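Local coordinates for Lmo0135 protein (Listeria monocytogenes EGD-e, PDB 5ISU) that probably serves as the extracellular substrate-binding component of an ABC transporter, capturing a solute, likely a peptide, for import across the membrane, at residues A[94-103]-A[151-160]; A[267-275]-A[333-343]. One frame throughout, in Å; residues are numbered along the deposited sequence.

In the fold
Contact 1 (94-103 with 151-160) and contact 2 (267-275 with 333-343) sit on opposite sides of the chain's centre, their own centres 53 Å apart and their nearest atoms about 35 Å apart, so neither touches the other. They follow in series along the chain: the first is complete before the second begins. Contact 1, its centre about 24 Å from the centre of the chain, is largely buried and joins helix 93-104 to an extended segment and short helix. The centre of contact 2 is about 33 Å from that of the chain; it lies at the surface and includes the start of strand 341-347, part of the seven-stranded mixed sheet. The 1,2-ethanediol beside contact 1 probably comes from the crystallisation liquor.

Contact 1: A[94-103]-A[151-160]; sequences DDVVFTVNSI and FFPIPKHIFE. With EDO (1,2-ethanediol), chain B.
Phe98 lays one ring face against the backbone of Lys156, whose CA stands 4.0 Å from the ring centroid and 24° off its normal, a CH-pi contact; CB of Ser102, one turn along, covers the opposite face. With CG anti to the backbone N (chi1 166°), the ring reaches across to 151-160, where its CZ meets CB of Phe159 at 3.6 Å and CG1 of Ile154 lies at its edge. Two nearly straight bonds tie helix 93-104 to the extended chain at Ile154 and to the first residue of helix 156-159, within the family 5 solute-binding region. Lys156 N gives its hydrogen to Asp95 OD1 at 2.9 Å, nearly in line with the C-O bond, and Ile154 N to Thr99 OG1 at 2.8 Å. That hydroxyl, besides accepting, donates to Asp95 O from above the carbonyl plane. A water bridges Asp95 OD1 to N and ND1 of His157. Thr99 CG2 meets Phe151 CZ at 3.5 Å, the two side chains passing in opposite directions, while the Val100 side chain crosses that of Phe151 at about a right angle, Val100 CG2 touching Phe151 CZ at 3.7 Å. The Lys156 chain runs on past Phe98 to a salt bridge with Glu160 and a hydrogen bond to the ethanediol. Trp85 and Thr92 hold Asp95 OD2, and strands 121-129 and 132-136 pack on the helix through Val97, Val100 and Val96.

Contact 2: A[267-275]-A[333-343]; sequences QPALKSKEL and ESGFDTSQKLT
Leu275 approaches Ser334 with its CB, which lies 3.5 Å from Ser334 OG. From there CG is anti to the backbone N (chi1 -175°), carrying the branch along to Phe336, where Leu275 CD2 comes within 4.0 Å of Phe336 CD1, oblique to the ring. That same ring carbon receives Ala269 CB at 3.7 Å, but near the ring plane, at the edge; Ala269 and Leu275 thus share one corner of the ring. Ser272 OG, the N-cap side chain of helix 273-281, accepts from Leu275 N at 3.1 Å; the helix it begins packs on the end of helix 324-334. The same Ser272 OG lies 3.5 Å from Ser334 OG without a hydrogen bond. The carboxylate planes of Glu274 and Glu333 are 64° apart, with Glu274 OE2 and Glu333 OE1 4.9 Å from each other. At the other end Gln267 OE1 lies 4.0 Å from Leu342 CD2, while a water joins Gln267 NE2 to Thr343 OG1. Ser394 and Ala391 also bind the Gln267 amide, and Asp392 binds Thr343. With no direct hydrogen bond between the segments, cohesion rests on apolar packing round Phe336 and on the water bridge; the two nearby carboxylates, if both ionised, would probably oppose it mildly.

Contact 1: A[94-103]-A[151-160]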
loop_
_atom_site.group_PDB
_atom_site.type_symbol
_atom_site.label_atom_id
_atom_site.label_comp_id
_atom_site.label_asym_id
_atom_site.label_seq_id
_atom_site.Cartn_x
_atom_site.Cartn_y
_atom_site.Cartn_z
ATOM N N ASP A 94 18.886 18.208 11.777
ATOM C CA ASP A 94 19.487 17.225 12.690
ATOM C C ASP A 94 18.555 16.038 12.971
ATOM O O ASP A 94 19.027 14.934 13.214
ATOM C CB ASP A 94 19.910 17.881 14.007
ATOM C CG ASP A 94 21.127 18.792 13.861
ATOM O OD1 ASP A 94 21.714 18.878 12.767
ATOM O OD2 ASP A 94 21.506 19.422 14.869
ATOM N N ASP A 95 17.237 16.275 12.952
ATOM C CA ASP A 95 16.256 15.208 13.151
ATOM C C ASP A 95 16.207 14.309 11.903
ATOM O O ASP A 95 16.138 13.080 12.007
ATOM C CB ASP A 95 14.880 15.796 13.435
ATOM C CG ASP A 95 14.819 16.516 14.759
ATOM O OD1 ASP A 95 15.088 15.862 15.795
ATOM O OD2 ASP A 95 14.455 17.720 14.763
ATOM N N VAL A 96 16.263 14.927 10.726
ATOM C CA VAL A 96 16.266 14.178 9.472
ATOM C C VAL A 96 17.512 13.305 9.417
ATOM O O VAL A 96 17.414 12.122 9.153
ATOM C CB VAL A 96 16.216 15.110 8.245
ATOM C CG1 VAL A 96 16.261 14.300 6.953
ATOM C CG2 VAL A 96 14.957 15.986 8.297
ATOM N N VAL A 97 18.673 13.898 9.694
ATOM C CA VAL A 97 19.947 13.169 9.702
ATOM C C VAL A 97 19.900 12.021 10.694
ATOM O O VAL A 97 20.321 10.897 10.374
ATOM C CB VAL A 97 21.131 14.086 10.073
ATOM C CG1 VAL A 97 22.430 13.286 10.226
ATOM C CG2 VAL A 97 21.312 15.180 9.033
ATOM N N PHE A 98 19.414 12.313 11.899
ATOM C CA PHE A 98 19.313 11.294 12.929
ATOM C C PHE A 98 18.381 10.167 12.501
ATOM O O PHE A 98 18.671 8.996 12.744
ATOM C CB PHE A 98 18.842 11.881 14.275
ATOM C CG PHE A 98 18.410 10.831 15.254
ATOM C CD1 PHE A 98 19.345 10.150 16.010
ATOM C CD2 PHE A 98 17.073 10.486 15.373
ATOM C CE1 PHE A 98 18.957 9.160 16.888
ATOM C CE2 PHE A 98 16.669 9.490 16.244
ATOM C CZ PHE A 98 17.614 8.824 17.004
ATOM N N THR A 99 17.269 10.510 11.870
ATOM C CA THR A 99 16.319 9.472 11.451
ATOM C C THR A 99 16.944 8.506 10.433
ATOM O O THR A 99 16.818 7.286 10.577
ATOM C CB THR A 99 15.003 10.041 10.892
ATOM O OG1 THR A 99 14.396 10.929 11.852
ATOM C CG2 THR A 99 14.039 8.904 10.600
ATOM N N VAL A 100 17.647 9.050 9.443
ATOM C CA VAL A 100 18.284 8.222 8.419
ATOM C C VAL A 100 19.363 7.334 9.035
ATOM O O VAL A 100 19.447 6.153 8.701
ATOM C CB VAL A 100 18.897 9.064 7.279
ATOM C CG1 VAL A 100 19.733 8.194 6.320
ATOM C CG2 VAL A 100 17.818 9.802 6.528
ATOM N N ASN A 101 20.171 7.897 9.931
ATOM C CA ASN A 101 21.229 7.113 10.603
ATOM C C ASN A 101 20.617 6.035 11.496
ATOM O O ASN A 101 21.185 4.944 11.623
ATOM C CB ASN A 101 22.183 8.011 11.406
ATOM C CG ASN A 101 23.026 8.929 10.518
ATOM O OD1 ASN A 101 23.363 10.048 10.908
ATOM N ND2 ASN A 101 23.359 8.467 9.326
ATOM N N SER A 102 19.455 6.319 12.086
ATOM C CA SER A 102 18.794 5.324 12.940
ATOM C C SER A 102 18.197 4.182 12.078
ATOM O O SER A 102 18.088 3.051 12.542
ATOM C CB SER A 102 17.741 5.960 13.863
ATOM O OG SER A 102 16.593 6.373 13.134
ATOM N N ILE A 103 17.844 4.473 10.825
ATOM C CA ILE A 103 17.337 3.434 9.896
ATOM C C ILE A 103 18.510 2.623 9.328
ATOM O O ILE A 103 18.407 1.398 9.140
ATOM C CB ILE A 103 16.523 4.044 8.730
ATOM C CG1 ILE A 103 15.197 4.614 9.244
ATOM C CG2 ILE A 103 16.211 2.993 7.664
ATOM C CD1 ILE A 103 14.382 5.334 8.187
ATOM N N PHE A 151 8.949 9.841 3.524
ATOM C CA PHE A 151 9.770 9.925 4.714
ATOM C C PHE A 151 9.193 10.790 5.851
ATOM O O PHE A 151 8.933 11.997 5.668
ATOM C CB PHE A 151 11.125 10.504 4.299
ATOM C CG PHE A 151 12.183 10.371 5.341
ATOM C CD1 PHE A 151 12.971 9.240 5.385
ATOM C CD2 PHE A 151 12.398 11.366 6.270
ATOM C CE1 PHE A 151 13.952 9.091 6.350
ATOM C CE2 PHE A 151 13.381 11.232 7.231
ATOM C CZ PHE A 151 14.166 10.088 7.265
ATOM N N PHE A 152 9.056 10.172 7.027
ATOM C CA PHE A 152 8.559 10.832 8.249
ATOM C C PHE A 152 9.712 10.885 9.253
ATOM O O PHE A 152 10.179 9.841 9.685
ATOM C CB PHE A 152 7.403 10.033 8.886
ATOM C CG PHE A 152 6.154 9.941 8.041
ATOM C CD1 PHE A 152 6.074 9.045 6.989
ATOM C CD2 PHE A 152 5.028 10.709 8.346
ATOM C CE1 PHE A 152 4.906 8.941 6.225
ATOM C CE2 PHE A 152 3.867 10.623 7.589
ATOM C CZ PHE A 152 3.804 9.731 6.527
ATOM N N PRO A 153 10.188 12.089 9.620
ATOM C CA PRO A 153 11.269 12.099 10.589
ATOM C C PRO A 153 10.818 11.809 12.019
ATOM O O PRO A 153 9.627 11.981 12.362
ATOM C CB PRO A 153 11.823 13.527 10.491
ATOM C CG PRO A 153 10.731 14.335 9.930
ATOM C CD PRO A 153 9.963 13.418 9.029
ATOM N N ILE A 154 11.764 11.313 12.822
ATOM C CA ILE A 154 11.527 11.077 14.258
ATOM C C ILE A 154 12.403 12.067 15.048
ATOM O O ILE A 154 13.308 12.665 14.491
ATOM C CB ILE A 154 11.698 9.595 14.678
ATOM C CG1 ILE A 154 13.126 9.074 14.459
ATOM C CG2 ILE A 154 10.716 8.737 13.897
ATOM C CD1 ILE A 154 13.326 7.649 14.948
ATOM N N PRO A 155 12.075 12.310 16.320
ATOM C CA PRO A 155 12.858 13.312 17.052
ATOM C C PRO A 155 14.165 12.792 17.675
ATOM O O PRO A 155 14.167 11.789 18.386
ATOM C CB PRO A 155 11.884 13.805 18.113
ATOM C CG PRO A 155 10.890 12.721 18.282
ATOM C CD PRO A 155 10.821 11.957 17.009
ATOM N N LYS A 156 15.257 13.502 17.399
ATOM C CA LYS A 156 16.571 13.160 17.907
ATOM C C LYS A 156 16.607 13.309 19.442
ATOM O O LYS A 156 17.035 12.389 20.150
ATOM C CB LYS A 156 17.623 14.049 17.221
ATOM C CG LYS A 156 19.083 13.866 17.649
ATOM C CD LYS A 156 19.970 14.790 16.816
ATOM C CE LYS A 156 21.428 14.813 17.269
ATOM N NZ LYS A 156 22.118 13.503 17.109
ATOM N N HIS A 157 16.082 14.425 19.960
ATOM C CA HIS A 157 16.100 14.650 21.409
ATOM C C HIS A 157 15.389 13.541 22.225
ATOM O O HIS A 157 15.649 13.377 23.411
ATOM C CB HIS A 157 15.542 16.038 21.764
ATOM C CG HIS A 157 14.053 16.150 21.645
ATOM N ND1 HIS A 157 13.416 16.387 20.447
ATOM C CD2 HIS A 157 13.081 16.077 22.584
ATOM C CE1 HIS A 157 12.111 16.427 20.649
ATOM N NE2 HIS A 157 11.882 16.258 21.939
ATOM N N ILE A 158 14.514 12.785 21.570
ATOM C CA ILE A 158 13.782 11.686 22.209
ATOM C C ILE A 158 14.504 10.338 22.060
ATOM O O ILE A 158 14.640 9.601 23.028
ATOM C CB ILE A 158 12.363 11.523 21.593
ATOM C CG1 ILE A 158 11.513 12.796 21.768
ATOM C CG2 ILE A 158 11.621 10.328 22.187
ATOM C CD1 ILE A 158 11.267 13.224 23.198
ATOM N N PHE A 159 14.942 10.007 20.851
ATOM C CA PHE A 159 15.563 8.680 20.593
ATOM C C PHE A 159 17.098 8.578 20.552
ATOM O O PHE A 159 17.628 7.479 20.449
ATOM C CB PHE A 159 14.961 8.065 19.341
ATOM C CG PHE A 159 13.497 7.791 19.464
ATOM C CD1 PHE A 159 13.052 6.663 20.129
ATOM C CD2 PHE A 159 12.565 8.654 18.905
ATOM C CE1 PHE A 159 11.695 6.393 20.242
ATOM C CE2 PHE A 159 11.215 8.398 19.010
ATOM C CZ PHE A 159 10.772 7.265 19.679
ATOM N N GLU A 160 17.805 9.697 20.641
ATOM C CA GLU A 160 19.262 9.679 20.675
ATOM C C GLU A 160 19.741 8.867 21.899
ATOM O O GLU A 160 19.308 9.121 23.023
ATOM C CB GLU A 160 19.771 11.116 20.762
ATOM C CG GLU A 160 21.280 11.295 20.727
ATOM C CD GLU A 160 21.672 12.760 20.834
ATOM O OE1 GLU A 160 21.082 13.471 21.680
ATOM O OE2 GLU A 160 22.577 13.193 20.080
HETATM C C1 EDO B . 23.281 10.305 15.046
HETATM O O1 EDO B . 22.818 8.982 14.760
HETATM C C2 EDO B . 23.128 11.169 13.804
HETATM O O2 EDO B . 22.644 12.461 14.169
HETATM O O HOH W 1 15.036 16.827 18.180
#

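Contact 2: A[267-275]-A[333-343]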
loop_
_atom_site.group_PDB
_atom_site.type_symbol
_atom_site.label_atom_id
_atom_site.label_comp_id
_atom_site.label_asym_id
_atom_site.label_seq_id
_atom_site.Cartn_x
_atom_site.Cartn_y
_atom_site.Cartn_z
ATOM N N GLN A 267 4.391 -26.043 -9.906
ATOM C CA GLN A 267 3.596 -27.170 -10.396
ATOM C C GLN A 267 4.003 -27.316 -11.857
ATOM O O GLN A 267 3.890 -26.366 -12.615
ATOM C CB GLN A 267 2.081 -26.939 -10.277
ATOM C CG GLN A 267 1.560 -26.938 -8.844
ATOM C CD GLN A 267 0.057 -27.188 -8.757
ATOM O OE1 GLN A 267 -0.656 -27.126 -9.758
ATOM N NE2 GLN A 267 -0.426 -27.484 -7.553
ATOM N N PRO A 268 4.511 -28.498 -12.256
ATOM C CA PRO A 268 4.971 -28.660 -13.645
ATOM C C PRO A 268 4.001 -28.162 -14.737
ATOM O O PRO A 268 4.433 -27.476 -15.655
ATOM C CB PRO A 268 5.198 -30.167 -13.766
ATOM C CG PRO A 268 5.489 -30.623 -12.380
ATOM C CD PRO A 268 4.727 -29.718 -11.453
ATOM N N ALA A 269 2.714 -28.478 -14.621
ATOM C CA ALA A 269 1.737 -28.088 -15.651
ATOM C C ALA A 269 1.676 -26.576 -15.953
ATOM O O ALA A 269 1.555 -26.186 -17.112
ATOM C CB ALA A 269 0.350 -28.609 -15.294
ATOM N N LEU A 270 1.788 -25.740 -14.920
ATOM C CA LEU A 270 1.745 -24.277 -15.082
ATOM C C LEU A 270 3.020 -23.627 -15.665
ATOM O O LEU A 270 3.073 -22.394 -15.817
ATOM C CB LEU A 270 1.377 -23.622 -13.757
ATOM C CG LEU A 270 -0.028 -24.014 -13.310
ATOM C CD1 LEU A 270 -0.204 -23.665 -11.847
ATOM C CD2 LEU A 270 -1.098 -23.361 -14.189
ATOM N N LYS A 271 4.023 -24.447 -15.980
ATOM C CA LYS A 271 5.260 -23.993 -16.630
ATOM C C LYS A 271 4.939 -23.598 -18.057
ATOM O O LYS A 271 5.665 -22.829 -18.675
ATOM C CB LYS A 271 6.280 -25.141 -16.729
ATOM C CG LYS A 271 6.863 -25.679 -15.434
ATOM C CD LYS A 271 7.968 -24.798 -14.874
ATOM C CE LYS A 271 8.815 -25.583 -13.873
ATOM N NZ LYS A 271 9.889 -24.754 -13.277
ATOM N N SER A 272 3.881 -24.203 -18.591
ATOM C CA SER A 272 3.424 -23.940 -19.951
ATOM C C SER A 272 2.781 -22.557 -20.101
ATOM O O SER A 272 1.761 -22.256 -19.467
ATOM C CB SER A 272 2.407 -25.013 -20.367
ATOM O OG SER A 272 1.767 -24.688 -21.589
ATOM N N LYS A 273 3.394 -21.734 -20.945
ATOM C CA LYS A 273 2.892 -20.408 -21.274
ATOM C C LYS A 273 1.473 -20.580 -21.821
ATOM O O LYS A 273 0.555 -19.874 -21.417
ATOM C CB LYS A 273 3.800 -19.774 -22.322
ATOM C CG LYS A 273 3.480 -18.349 -22.726
ATOM C CD LYS A 273 4.550 -17.857 -23.689
ATOM C CE LYS A 273 4.424 -16.377 -24.015
ATOM N NZ LYS A 273 5.528 -15.891 -24.902
ATOM N N GLU A 274 1.299 -21.574 -22.690
ATOM C CA GLU A 274 0.000 -21.873 -23.299
ATOM C C GLU A 274 -1.108 -22.125 -22.260
ATOM O O GLU A 274 -2.221 -21.575 -22.384
ATOM C CB GLU A 274 0.104 -23.058 -24.275
ATOM C CG GLU A 274 0.821 -22.771 -25.603
ATOM C CD GLU A 274 2.336 -22.534 -25.509
ATOM O OE1 GLU A 274 2.901 -22.490 -24.389
ATOM O OE2 GLU A 274 2.971 -22.393 -26.581
ATOM N N LEU A 275 -0.805 -22.912 -21.227
ATOM C CA LEU A 275 -1.798 -23.178 -20.189
ATOM C C LEU A 275 -2.155 -21.903 -19.442
ATOM O O LEU A 275 -3.335 -21.636 -19.203
ATOM C CB LEU A 275 -1.314 -24.227 -19.199
ATOM C CG LEU A 275 -2.335 -24.655 -18.135
ATOM C CD1 LEU A 275 -3.655 -25.103 -18.762
ATOM C CD2 LEU A 275 -1.753 -25.755 -17.263
ATOM N N GLU A 333 -3.112 -27.531 -27.030
ATOM C CA GLU A 333 -1.685 -27.356 -27.361
ATOM C C GLU A 333 -0.781 -27.484 -26.140
ATOM O O GLU A 333 0.395 -27.819 -26.267
ATOM C CB GLU A 333 -1.422 -25.972 -27.965
ATOM C CG GLU A 333 -2.061 -25.691 -29.319
ATOM C CD GLU A 333 -1.841 -24.249 -29.784
ATOM O OE1 GLU A 333 -1.022 -23.519 -29.166
ATOM O OE2 GLU A 333 -2.488 -23.847 -30.776
ATOM N N SER A 334 -1.328 -27.171 -24.968
ATOM C CA SER A 334 -0.586 -27.260 -23.717
ATOM C C SER A 334 -0.013 -28.651 -23.445
ATOM O O SER A 334 1.166 -28.794 -23.096
ATOM C CB SER A 334 -1.503 -26.875 -22.556
ATOM O OG SER A 334 -0.850 -27.019 -21.315
ATOM N N GLY A 335 -0.858 -29.664 -23.629
ATOM C CA GLY A 335 -0.510 -31.051 -23.343
ATOM C C GLY A 335 -0.939 -31.391 -21.924
ATOM O O GLY A 335 -0.591 -32.441 -21.389
ATOM N N PHE A 336 -1.692 -30.481 -21.313
ATOM C CA PHE A 336 -2.197 -30.669 -19.964
ATOM C C PHE A 336 -3.264 -31.760 -19.993
ATOM O O PHE A 336 -4.205 -31.697 -20.790
ATOM C CB PHE A 336 -2.776 -29.337 -19.444
ATOM C CG PHE A 336 -3.488 -29.442 -18.119
ATOM C CD1 PHE A 336 -2.769 -29.567 -16.936
ATOM C CD2 PHE A 336 -4.879 -29.376 -18.054
ATOM C CE1 PHE A 336 -3.422 -29.652 -15.714
ATOM C CE2 PHE A 336 -5.537 -29.455 -16.835
ATOM C CZ PHE A 336 -4.806 -29.595 -15.664
ATOM N N ASP A 337 -3.097 -32.783 -19.162
ATOM C CA ASP A 337 -4.095 -33.835 -19.101
ATOM C C ASP A 337 -5.212 -33.402 -18.187
ATOM O O ASP A 337 -5.062 -33.393 -16.963
ATOM C CB ASP A 337 -3.499 -35.168 -18.661
ATOM C CG ASP A 337 -2.706 -35.837 -19.767
ATOM O OD1 ASP A 337 -2.299 -35.135 -20.723
ATOM O OD2 ASP A 337 -2.495 -37.068 -19.688
ATOM N N THR A 338 -6.326 -33.023 -18.812
ATOM C CA THR A 338 -7.530 -32.587 -18.102
ATOM C C THR A 338 -7.947 -33.533 -16.961
ATOM O O THR A 338 -8.708 -33.138 -16.077
ATOM C CB THR A 338 -8.703 -32.375 -19.080
ATOM O OG1 THR A 338 -9.906 -32.159 -18.339
ATOM C CG2 THR A 338 -8.896 -33.583 -19.993
ATOM N N SER A 339 -7.458 -34.777 -17.005
ATOM C CA SER A 339 -7.686 -35.766 -15.939
ATOM C C SER A 339 -7.260 -35.204 -14.583
ATOM O O SER A 339 -7.892 -35.481 -13.560
ATOM C CB SER A 339 -6.853 -37.028 -16.201
ATOM O OG SER A 339 -7.108 -37.559 -17.481
ATOM N N GLN A 340 -6.172 -34.429 -14.596
ATOM C CA GLN A 340 -5.623 -33.812 -13.399
ATOM C C GLN A 340 -6.457 -32.594 -12.990
ATOM O O GLN A 340 -7.064 -31.922 -13.833
ATOM C CB GLN A 340 -4.170 -33.424 -13.639
ATOM C CG GLN A 340 -3.423 -32.995 -12.392
ATOM C CD GLN A 340 -1.933 -32.840 -12.634
ATOM O OE1 GLN A 340 -1.497 -32.541 -13.751
ATOM N NE2 GLN A 340 -1.139 -33.036 -11.583
ATOM N N LYS A 341 -6.456 -32.311 -11.690
ATOM C CA LYS A 341 -7.252 -31.242 -11.100
ATOM C C LYS A 341 -6.355 -30.153 -10.519
ATOM O O LYS A 341 -5.289 -30.446 -9.979
ATOM C CB LYS A 341 -8.154 -31.857 -10.020
ATOM C CG LYS A 341 -9.104 -32.919 -10.585
ATOM C CD LYS A 341 -9.658 -33.881 -9.542
ATOM C CE LYS A 341 -10.647 -33.242 -8.588
ATOM N NZ LYS A 341 -11.133 -34.229 -7.580
ATOM N N LEU A 342 -6.790 -28.899 -10.654
ATOM C CA LEU A 342 -6.030 -27.750 -10.157
ATOM C C LEU A 342 -6.656 -27.193 -8.902
ATOM O O LEU A 342 -7.859 -27.333 -8.688
ATOM C CB LEU A 342 -5.942 -26.650 -11.214
ATOM C CG LEU A 342 -5.197 -26.993 -12.504
ATOM C CD1 LEU A 342 -5.208 -25.788 -13.436
ATOM C CD2 LEU A 342 -3.764 -27.441 -12.212
ATOM N N THR A 343 -5.830 -26.550 -8.082
ATOM C CA THR A 343 -6.267 -25.978 -6.822
ATOM C C THR A 343 -6.139 -24.453 -6.790
ATOM O O THR A 343 -5.142 -23.886 -7.264
ATOM C CB THR A 343 -5.458 -26.566 -5.642
ATOM O OG1 THR A 343 -4.049 -26.391 -5.873
ATOM C CG2 THR A 343 -5.748 -28.056 -5.475
HETATM O O HOH W 2 -2.821 -28.891 -7.266
#